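Local coordinates for protein fumarate lyase (Mesorhizobium sp., PDB 3C8T) that belongs to the fumarate lyase family, a group of largely helical proteins, and assembles from four copies of its chain, at residues V35-A38 / R39-R43; T110-V113 / L114-D118; G204-V207 / Q208-L211; I308-F311 / E312-G316. All blocks are in the same frame, centred on the assembly; numbering follows the deposited sequence.

Contacts 1, 2 and 3 are short runs of about two turns within three helices, and contact 4 is a turn leading into a fourth. Contacts 1 and 3 form one interface, their centres about 10 Å apart: R43 NH2 is salt-bridged to E210 OE1, and L37 CD1 packs on V207 CG1 at 3.6 Å. Contact 2 lies closer to the centre of the chain; its nearest atoms are about 8 Å from contact 1 and about 5 Å from contact 3. Contact 4 stands apart, its centre about 21 Å from that of contact 2. It touches two other subunits, whereas contact 3 touches one. In relatives of this family, active sites are assembled from three subunits.

Contact 1: residues V35-A38 / R39-R43; sequences VALA and RAQAR
V35 meets R39 one helical turn on. Its CG1, turned anti to the backbone N (chi1 166°), lies 3.5 Å from R39 NH2, at the edge of the guanidinium and near its plane. The arginine chain bends at chi2 and chi3, bringing its end back alongside the valine, while its NH1 has a long, weak pairing with E214. The backbones are joined as well, R39 N donating to V35 O at 3.0 Å. A36 accepts from A40 through a straight bond, A36 O to A40 N, with an N-H...O angle of 169°. Both residues are small, which suits the face where A36 packs on L215 and A40 on E210. L37 touches Q41 with its branched end: CG is 3.8 Å from Q41 OE1, and CD1 is equally far from Q41 NE2. The glutamine's NE2 is held elsewhere by W100 O and is thus satisfied, while L37 lies against the flat amide. A38 closes the series, its carbonyl O taking A42 N at 3.0 Å. Its methyl packs on I55 of helix 49-61, and A42 meets A52 of that same helix. The i to i+4 bonding is that of an alpha-helix, and the alanines let helices 49-61 and 204-215 come close to helix 23-43.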
loop_
_atom_site.group_PDB
_atom_site.type_symbol
_atom_site.label_atom_id
_atom_site.label_comp_id
_atom_site.label_asym_id
_atom_site.label_seq_id
_atom_site.Cartn_x
_atom_site.Cartn_y
_atom_site.Cartn_z
ATOM N N VAL A 35 16.403 -35.119 6.172
ATOM C CA VAL A 35 17.482 -36.071 5.932
ATOM C C VAL A 35 18.792 -35.460 6.367
ATOM O O VAL A 35 19.599 -36.123 7.025
ATOM C CB VAL A 35 17.583 -36.453 4.416
ATOM C CG1 VAL A 35 18.912 -37.178 4.095
ATOM C CG2 VAL A 35 16.415 -37.283 4.007
ATOM N N ALA A 36 19.009 -34.196 6.010
ATOM C CA ALA A 36 20.231 -33.506 6.378
ATOM C C ALA A 36 20.274 -33.363 7.890
ATOM O O ALA A 36 21.346 -33.460 8.495
ATOM C CB ALA A 36 20.324 -32.152 5.683
ATOM N N LEU A 37 19.121 -33.163 8.522
ATOM C CA LEU A 37 19.087 -33.036 9.995
ATOM C C LEU A 37 19.521 -34.338 10.666
ATOM O O LEU A 37 20.309 -34.310 11.619
ATOM C CB LEU A 37 17.708 -32.617 10.485
ATOM C CG LEU A 37 17.467 -32.584 12.005
ATOM C CD1 LEU A 37 18.321 -31.540 12.739
ATOM C CD2 LEU A 37 16.026 -32.350 12.241
ATOM N N ALA A 38 19.024 -35.462 10.143
ATOM C CA ALA A 38 19.403 -36.816 10.615
ATOM C C ALA A 38 20.895 -37.055 10.478
ATOM O O ALA A 38 21.527 -37.586 11.403
ATOM C CB ALA A 38 18.643 -37.889 9.850
ATOM N N ARG A 39 21.450 -36.645 9.334
ATOM C CA ARG A 39 22.870 -36.811 9.062
ATOM C C ARG A 39 23.730 -35.984 9.977
ATOM O O ARG A 39 24.741 -36.469 10.508
ATOM C CB ARG A 39 23.187 -36.409 7.631
ATOM C CG ARG A 39 24.117 -37.375 6.950
ATOM C CD ARG A 39 23.317 -38.397 6.168
ATOM N NE ARG A 39 22.541 -37.740 5.108
ATOM C CZ ARG A 39 23.043 -37.340 3.938
ATOM N NH1 ARG A 39 24.333 -37.540 3.653
ATOM N NH2 ARG A 39 22.245 -36.748 3.047
ATOM N N ALA A 40 23.343 -34.722 10.150
ATOM C CA ALA A 40 24.009 -33.830 11.089
ATOM C C ALA A 40 24.011 -34.433 12.507
ATOM O O ALA A 40 24.993 -34.361 13.219
ATOM C CB ALA A 40 23.343 -32.440 11.079
ATOM N N GLN A 41 22.909 -35.046 12.906
ATOM C CA GLN A 41 22.819 -35.565 14.242
ATOM C C GLN A 41 23.644 -36.850 14.442
ATOM O O GLN A 41 24.144 -37.095 15.526
ATOM C CB GLN A 41 21.348 -35.739 14.610
ATOM C CG GLN A 41 20.733 -34.427 15.052
ATOM C CD GLN A 41 19.250 -34.460 15.122
ATOM O OE1 GLN A 41 18.600 -35.263 14.437
ATOM N NE2 GLN A 41 18.681 -33.584 15.958
ATOM N N ALA A 42 23.803 -37.653 13.384
ATOM C CA ALA A 42 24.544 -38.896 13.483
ATOM C C ALA A 42 26.022 -38.601 13.598
ATOM O O ALA A 42 26.726 -39.270 14.364
ATOM C CB ALA A 42 24.264 -39.787 12.313
ATOM N N ARG A 43 26.493 -37.597 12.851
ATOM C CA ARG A 43 27.876 -37.119 12.982
ATOM C C ARG A 43 28.212 -36.559 14.364
ATOM O O ARG A 43 29.341 -36.679 14.818
ATOM C CB ARG A 43 28.221 -36.076 11.923
ATOM C CG ARG A 43 28.465 -36.667 10.556
ATOM C CD ARG A 43 29.301 -35.747 9.686
ATOM N NE ARG A 43 28.670 -34.450 9.491
ATOM C CZ ARG A 43 27.786 -34.163 8.533
ATOM N NH1 ARG A 43 27.395 -35.089 7.652
ATOM N NH2 ARG A 43 27.290 -32.932 8.465
#

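Contact 2: residues T110-V113 / L114-D118; sequences TATV and LQIRD
T112 and Q115 are linked by a water that gives one proton to each: it lies 2.9 Å from T112 OG1 and 2.9 Å from Q115 OE1. Threonine suits this place because its hydroxyl can serve twice. With OG1 beside the backbone N (chi1 -60°), it also donates to M108 O one turn back, so the water fills its accepting side. Q115 likewise uses both ends of its amide, NE2 making a weak bond to L20 O. The main chain is satisfied in the usual helical way. L114 N reaches T110 O at 3.0 Å, Q115 N reaches A111 O, and R117 N reaches V113 O. The bond from I116 N to T112 O is almost perfectly straight, with an N-H...O angle of 178°. That carbonyl is also covered by carbon, since I116 CG1 sits 3.3 Å from T112 O. The same isoleucine sends CD1 to T112 CG2 at 3.8 Å, so one threonine presents its hydroxyl to water and its methyl to a hydrophobic partner. L114 covers another acceptor, its CG lying 3.4 Å from T110 O. Beyond the two segments, T110 OG1 bonds to D106 O and E189 N, and R117 NH2 to L215 O. With M108 O, L20 O and the shared water as partners for T112 and Q115, the polar side chains described here are matched within the protein or by that water.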
loop_
_atom_site.group_PDB
_atom_site.type_symbol
_atom_site.label_atom_id
_atom_site.label_comp_id
_atom_site.label_asym_id
_atom_site.label_seq_id
_atom_site.Cartn_x
_atom_site.Cartn_y
_atom_site.Cartn_z
ATOM N N THR A 110 13.406 -23.418 6.490
ATOM C CA THR A 110 14.596 -23.942 5.808
ATOM C C THR A 110 14.308 -24.402 4.400
ATOM O O THR A 110 15.064 -24.074 3.491
ATOM C CB THR A 110 15.272 -25.076 6.608
ATOM O OG1 THR A 110 15.722 -24.571 7.875
ATOM C CG2 THR A 110 16.484 -25.606 5.816
ATOM N N ALA A 111 13.229 -25.150 4.190
ATOM C CA ALA A 111 12.803 -25.505 2.818
ATOM C C ALA A 111 12.520 -24.285 1.950
ATOM O O ALA A 111 12.829 -24.285 0.757
ATOM C CB ALA A 111 11.572 -26.412 2.841
ATOM N N THR A 112 11.881 -23.266 2.546
ATOM C CA THR A 112 11.679 -21.963 1.877
ATOM C C THR A 112 13.000 -21.349 1.473
ATOM O O THR A 112 13.140 -20.873 0.341
ATOM C CB THR A 112 10.837 -20.986 2.740
ATOM O OG1 THR A 112 9.562 -21.587 2.980
ATOM C CG2 THR A 112 10.631 -19.618 2.066
ATOM N N VAL A 113 13.973 -21.344 2.383
ATOM C CA VAL A 113 15.294 -20.805 2.050
ATOM C C VAL A 113 15.940 -21.568 0.868
ATOM O O VAL A 113 16.542 -20.968 -0.013
ATOM C CB VAL A 113 16.201 -20.693 3.316
ATOM C CG1 VAL A 113 17.666 -20.582 2.970
ATOM C CG2 VAL A 113 15.764 -19.481 4.197
ATOM N N LEU A 114 15.753 -22.875 0.806
ATOM C CA LEU A 114 16.292 -23.657 -0.299
ATOM C C LEU A 114 15.662 -23.256 -1.647
ATOM O O LEU A 114 16.358 -23.181 -2.665
ATOM C CB LEU A 114 16.103 -25.172 -0.048
ATOM C CG LEU A 114 16.906 -25.704 1.149
ATOM C CD1 LEU A 114 16.413 -27.101 1.532
ATOM C CD2 LEU A 114 18.372 -25.699 0.849
ATOM N N GLN A 115 14.350 -23.033 -1.656
ATOM C CA GLN A 115 13.685 -22.518 -2.837
ATOM C C GLN A 115 14.184 -21.105 -3.185
ATOM O O GLN A 115 14.511 -20.833 -4.340
ATOM C CB GLN A 115 12.197 -22.501 -2.570
ATOM C CG GLN A 115 11.525 -23.906 -2.501
ATOM C CD GLN A 115 10.064 -23.787 -2.077
ATOM O OE1 GLN A 115 9.744 -23.053 -1.155
ATOM N NE2 GLN A 115 9.174 -24.473 -2.777
ATOM N N ILE A 116 14.231 -20.201 -2.205
ATOM C CA ILE A 116 14.811 -18.848 -2.407
ATOM C C ILE A 116 16.222 -18.872 -3.059
ATOM O O ILE A 116 16.527 -18.022 -3.906
ATOM C CB ILE A 116 14.800 -18.004 -1.086
ATOM C CG1 ILE A 116 13.327 -17.727 -0.631
ATOM C CG2 ILE A 116 15.491 -16.671 -1.261
ATOM C CD1 ILE A 116 13.197 -17.070 0.762
ATOM N N ARG A 117 17.076 -19.825 -2.665
ATOM C CA ARG A 117 18.351 -20.012 -3.346
ATOM C C ARG A 117 18.175 -20.262 -4.851
ATOM O O ARG A 117 18.837 -19.618 -5.688
ATOM C CB ARG A 117 19.159 -21.144 -2.714
ATOM C CG ARG A 117 20.535 -21.232 -3.338
ATOM C CD ARG A 117 21.551 -21.824 -2.405
ATOM N NE ARG A 117 21.179 -23.183 -2.048
ATOM C CZ ARG A 117 21.867 -23.926 -1.192
ATOM N NH1 ARG A 117 22.954 -23.431 -0.623
ATOM N NH2 ARG A 117 21.452 -25.145 -0.900
ATOM N N ASP A 118 17.305 -21.216 -5.203
ATOM C CA ASP A 118 16.969 -21.431 -6.621
ATOM C C ASP A 118 16.257 -20.212 -7.244
ATOM O O ASP A 118 16.548 -19.848 -8.360
ATOM C CB ASP A 118 16.105 -22.690 -6.812
ATOM C CG ASP A 118 16.809 -23.986 -6.347
ATOM O OD1 ASP A 118 18.030 -23.945 -6.029
ATOM O OD2 ASP A 118 16.127 -25.050 -6.295
HETATM O O HOH W 1 8.212 -21.184 0.433
#

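Contact 3: residues G204-V207 / Q208-L211; sequences GLDV and QREL
The side chains of L205 and R209 cross at a slant on the first turns of the alpha-helix 204-215. Four i to i+4 backbone bonds define it, from Q208 N to G204 O at the start through to L211 N with V207 O at 2.8 Å. Without a side chain, G204 suits the buried start of the helix. The charged groups are only loosely related within this turn: D206 OD1 and R209 NH1 are 4.4 Å apart, too far for a salt bridge. D206 instead pairs through OD2 with R203, and E210 with R43 and R213. Apolar packing carries the rest. V207 faces helix 23-43, where it packs on L37 and on the chain of Q41; the leucine makes a branched hydrocarbon apt here. R209 combines both characters: the chain is extended from CG to NE (chi2 162°, chi3 -179°), and CG is 3.2 Å from L205 O. Its far end makes a weak hydrogen bond from NH2 to N438 of the second subunit, and L205 packs on S431 of that same subunit. The guanidinium turns one face to the leucine, L205 CB standing 4.1 Å above its plane and offset toward the rim, while L205 CD2 is 4.0 Å from R209 NH2.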
loop_
_atom_site.group_PDB
_atom_site.type_symbol
_atom_site.label_atom_id
_atom_site.label_comp_id
_atom_site.label_asym_id
_atom_site.label_seq_id
_atom_site.Cartn_x
_atom_site.Cartn_y
_atom_site.Cartn_z
ATOM N N GLY A 204 22.316 -28.143 20.984
ATOM C CA GLY A 204 21.513 -27.491 19.941
ATOM C C GLY A 204 22.271 -26.705 18.886
ATOM O O GLY A 204 22.062 -26.904 17.700
ATOM N N LEU A 205 23.161 -25.819 19.317
ATOM C CA LEU A 205 23.934 -24.981 18.368
ATOM C C LEU A 205 24.886 -25.790 17.455
ATOM O O LEU A 205 25.116 -25.402 16.298
ATOM C CB LEU A 205 24.688 -23.896 19.111
ATOM C CG LEU A 205 23.946 -22.577 19.370
ATOM C CD1 LEU A 205 22.689 -22.829 20.069
ATOM C CD2 LEU A 205 24.755 -21.655 20.249
ATOM N N ASP A 206 25.420 -26.900 17.989
ATOM C CA ASP A 206 26.218 -27.862 17.205
ATOM C C ASP A 206 25.400 -28.451 16.054
ATOM O O ASP A 206 25.834 -28.471 14.908
ATOM C CB ASP A 206 26.733 -29.011 18.100
ATOM C CG ASP A 206 27.583 -28.525 19.232
ATOM O OD1 ASP A 206 28.365 -27.562 19.012
ATOM O OD2 ASP A 206 27.465 -29.090 20.353
ATOM N N VAL A 207 24.202 -28.921 16.367
ATOM C CA VAL A 207 23.290 -29.446 15.338
ATOM C C VAL A 207 22.980 -28.394 14.246
ATOM O O VAL A 207 23.091 -28.669 13.050
ATOM C CB VAL A 207 21.999 -29.944 15.978
ATOM C CG1 VAL A 207 21.004 -30.459 14.911
ATOM C CG2 VAL A 207 22.324 -31.022 17.009
ATOM N N GLN A 208 22.620 -27.191 14.691
ATOM C CA GLN A 208 22.222 -26.078 13.815
ATOM C C GLN A 208 23.321 -25.739 12.811
ATOM O O GLN A 208 23.057 -25.576 11.607
ATOM C CB GLN A 208 21.858 -24.831 14.666
ATOM C CG GLN A 208 21.312 -23.677 13.855
ATOM C CD GLN A 208 21.232 -22.411 14.633
ATOM O OE1 GLN A 208 22.180 -21.633 14.632
ATOM N NE2 GLN A 208 20.094 -22.175 15.315
ATOM N N ARG A 209 24.544 -25.629 13.315
ATOM C CA ARG A 209 25.730 -25.405 12.497
ATOM C C ARG A 209 26.077 -26.562 11.553
ATOM O O ARG A 209 26.396 -26.337 10.387
ATOM C CB ARG A 209 26.917 -25.118 13.409
ATOM C CG ARG A 209 26.807 -23.790 14.101
ATOM C CD ARG A 209 27.741 -23.734 15.286
ATOM N NE ARG A 209 27.625 -22.448 15.978
ATOM C CZ ARG A 209 28.026 -22.250 17.231
ATOM N NH1 ARG A 209 28.547 -23.260 17.927
ATOM N NH2 ARG A 209 27.883 -21.054 17.796
ATOM N N GLU A 210 26.039 -27.795 12.058
ATOM C CA GLU A 210 26.216 -28.962 11.198
ATOM C C GLU A 210 25.206 -29.038 10.057
ATOM O O GLU A 210 25.547 -29.391 8.922
ATOM C CB GLU A 210 26.170 -30.256 12.007
ATOM C CG GLU A 210 27.515 -30.748 12.394
ATOM C CD GLU A 210 28.486 -30.770 11.208
ATOM O OE1 GLU A 210 28.310 -31.618 10.283
ATOM O OE2 GLU A 210 29.416 -29.926 11.212
ATOM N N LEU A 211 23.962 -28.730 10.384
ATOM C CA LEU A 211 22.862 -28.724 9.435
ATOM C C LEU A 211 23.049 -27.669 8.339
ATOM O O LEU A 211 22.787 -27.937 7.184
ATOM C CB LEU A 211 21.543 -28.527 10.179
ATOM C CG LEU A 211 20.261 -28.419 9.356
ATOM C CD1 LEU A 211 20.016 -29.710 8.651
ATOM C CD2 LEU A 211 19.098 -28.104 10.275
#

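Contact 4: residues I308-F311 / E312-G316; sequences IHDF and ERATG
A type II' beta turn from D310 to R313 leads directly to A314, the N-cap residue of helix 315-344. F311 and E312 are its two central residues, and F311 has the positive phi of 55° that such a turn requires at its second position, unusual for a residue with a side chain. E312 folds back over this peptide: bent at chi2 (56°), its chain brings OE2 to 3.1 Å from F311 C. The carboxylate and the phenyl ring cross with their planes 74° apart. A water bridges the two residues, donating to F311 O at 3.1 Å and to E312 OE2 at 2.6 Å. Before the turn, CG of H309 is anti to the backbone N (chi1 -175°), which sends the imidazole toward the returning chain. R313 CA sits at the ring edge, 3.5 Å from H309 NE2, while A314 O stands 3.6 Å above one ring face, offset toward the rim. D310 also touches A314, its OD1 3.2 Å from A314 CB; the small methyl suits this tight spot. Another water lies near D310 OD2 and R313 O, and in the plane of the F311 ring at its edge. E312 OE2 is salt-bridged to K163 of the second subunit, and F311 O accepts from K247 of that subunit. R313 turns to Q105 and A193 of its own chain, while T315 reaches N282 of a third subunit. The arrangement is that of a tight turn running into a helix N-terminus, set here at a junction of subunits.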
loop_
_atom_site.group_PDB
_atom_site.type_symbol
_atom_site.label_atom_id
_atom_site.label_comp_id
_atom_site.label_asym_id
_atom_site.label_seq_id
_atom_site.Cartn_x
_atom_site.Cartn_y
_atom_site.Cartn_z
ATOM N N ILE A 308 6.010 -7.572 11.574
ATOM C CA ILE A 308 5.462 -7.332 12.927
ATOM C C ILE A 308 4.982 -8.683 13.415
ATOM O O ILE A 308 3.796 -9.006 13.328
ATOM C CB ILE A 308 4.267 -6.335 12.981
ATOM C CG1 ILE A 308 4.406 -5.176 11.987
ATOM C CG2 ILE A 308 4.055 -5.819 14.374
ATOM C CD1 ILE A 308 5.592 -4.307 12.140
ATOM N N HIS A 309 5.930 -9.472 13.895
ATOM C CA HIS A 309 5.718 -10.881 14.110
ATOM C C HIS A 309 5.952 -11.146 15.621
ATOM O O HIS A 309 7.099 -11.294 16.116
ATOM C CB HIS A 309 6.718 -11.617 13.238
ATOM C CG HIS A 309 6.565 -13.105 13.247
ATOM N ND1 HIS A 309 6.558 -13.850 12.089
ATOM C CD2 HIS A 309 6.455 -13.991 14.269
ATOM C CE1 HIS A 309 6.432 -15.130 12.389
ATOM N NE2 HIS A 309 6.378 -15.247 13.707
ATOM N N ASP A 310 4.849 -11.181 16.349
ATOM C CA ASP A 310 4.905 -11.110 17.790
ATOM C C ASP A 310 5.457 -12.409 18.423
ATOM O O ASP A 310 5.249 -13.518 17.907
ATOM C CB ASP A 310 3.562 -10.684 18.340
ATOM C CG ASP A 310 2.414 -11.466 17.734
ATOM O OD1 ASP A 310 2.041 -11.189 16.549
ATOM O OD2 ASP A 310 1.873 -12.348 18.446
ATOM N N PHE A 311 6.260 -12.215 19.471
ATOM C CA PHE A 311 6.852 -13.289 20.273
ATOM C C PHE A 311 7.634 -14.302 19.451
ATOM O O PHE A 311 8.423 -13.898 18.592
ATOM C CB PHE A 311 5.817 -13.907 21.221
ATOM C CG PHE A 311 5.250 -12.901 22.181
ATOM C CD1 PHE A 311 6.047 -12.390 23.216
ATOM C CD2 PHE A 311 3.963 -12.408 22.016
ATOM C CE1 PHE A 311 5.558 -11.420 24.077
ATOM C CE2 PHE A 311 3.441 -11.435 22.894
ATOM C CZ PHE A 311 4.262 -10.926 23.923
ATOM N N GLU A 312 7.425 -15.592 19.709
ATOM C CA GLU A 312 8.344 -16.600 19.233
ATOM C C GLU A 312 7.783 -17.269 17.968
ATOM O O GLU A 312 8.492 -18.005 17.271
ATOM C CB GLU A 312 8.710 -17.588 20.353
ATOM C CG GLU A 312 9.677 -17.013 21.433
ATOM C CD GLU A 312 9.160 -15.720 22.118
ATOM O OE1 GLU A 312 8.230 -15.791 22.980
ATOM O OE2 GLU A 312 9.669 -14.630 21.778
ATOM N N ARG A 313 6.544 -16.929 17.636
ATOM C CA ARG A 313 5.857 -17.383 16.394
ATOM C C ARG A 313 4.489 -16.749 16.448
ATOM O O ARG A 313 3.793 -16.809 17.488
ATOM C CB ARG A 313 5.675 -18.913 16.346
ATOM C CG ARG A 313 5.231 -19.515 14.957
ATOM C CD ARG A 313 5.525 -21.056 14.893
ATOM N NE ARG A 313 6.952 -21.286 15.147
ATOM C CZ ARG A 313 7.449 -21.928 16.207
ATOM N NH1 ARG A 313 6.643 -22.510 17.098
ATOM N NH2 ARG A 313 8.777 -22.028 16.354
ATOM N N ALA A 314 4.101 -16.150 15.340
ATOM C CA ALA A 314 2.751 -15.611 15.193
ATOM C C ALA A 314 2.215 -16.045 13.814
ATOM O O ALA A 314 2.804 -15.745 12.771
ATOM C CB ALA A 314 2.756 -14.105 15.354
ATOM N N THR A 315 1.115 -16.785 13.831
ATOM C CA THR A 315 0.605 -17.450 12.636
ATOM C C THR A 315 0.031 -16.444 11.602
ATOM O O THR A 315 0.279 -16.567 10.400
ATOM C CB THR A 315 -0.393 -18.512 13.070
ATOM O OG1 THR A 315 -1.214 -17.959 14.121
ATOM C CG2 THR A 315 0.372 -19.704 13.664
ATOM N N GLY A 316 -0.668 -15.422 12.074
ATOM C CA GLY A 316 -1.180 -14.363 11.185
ATOM C C GLY A 316 -0.084 -13.745 10.321
ATOM O O GLY A 316 -0.095 -13.894 9.088
HETATM O O HOH W 2 2.574 -14.929 19.440
HETATM O O HOH W 3 11.279 -14.242 19.828
#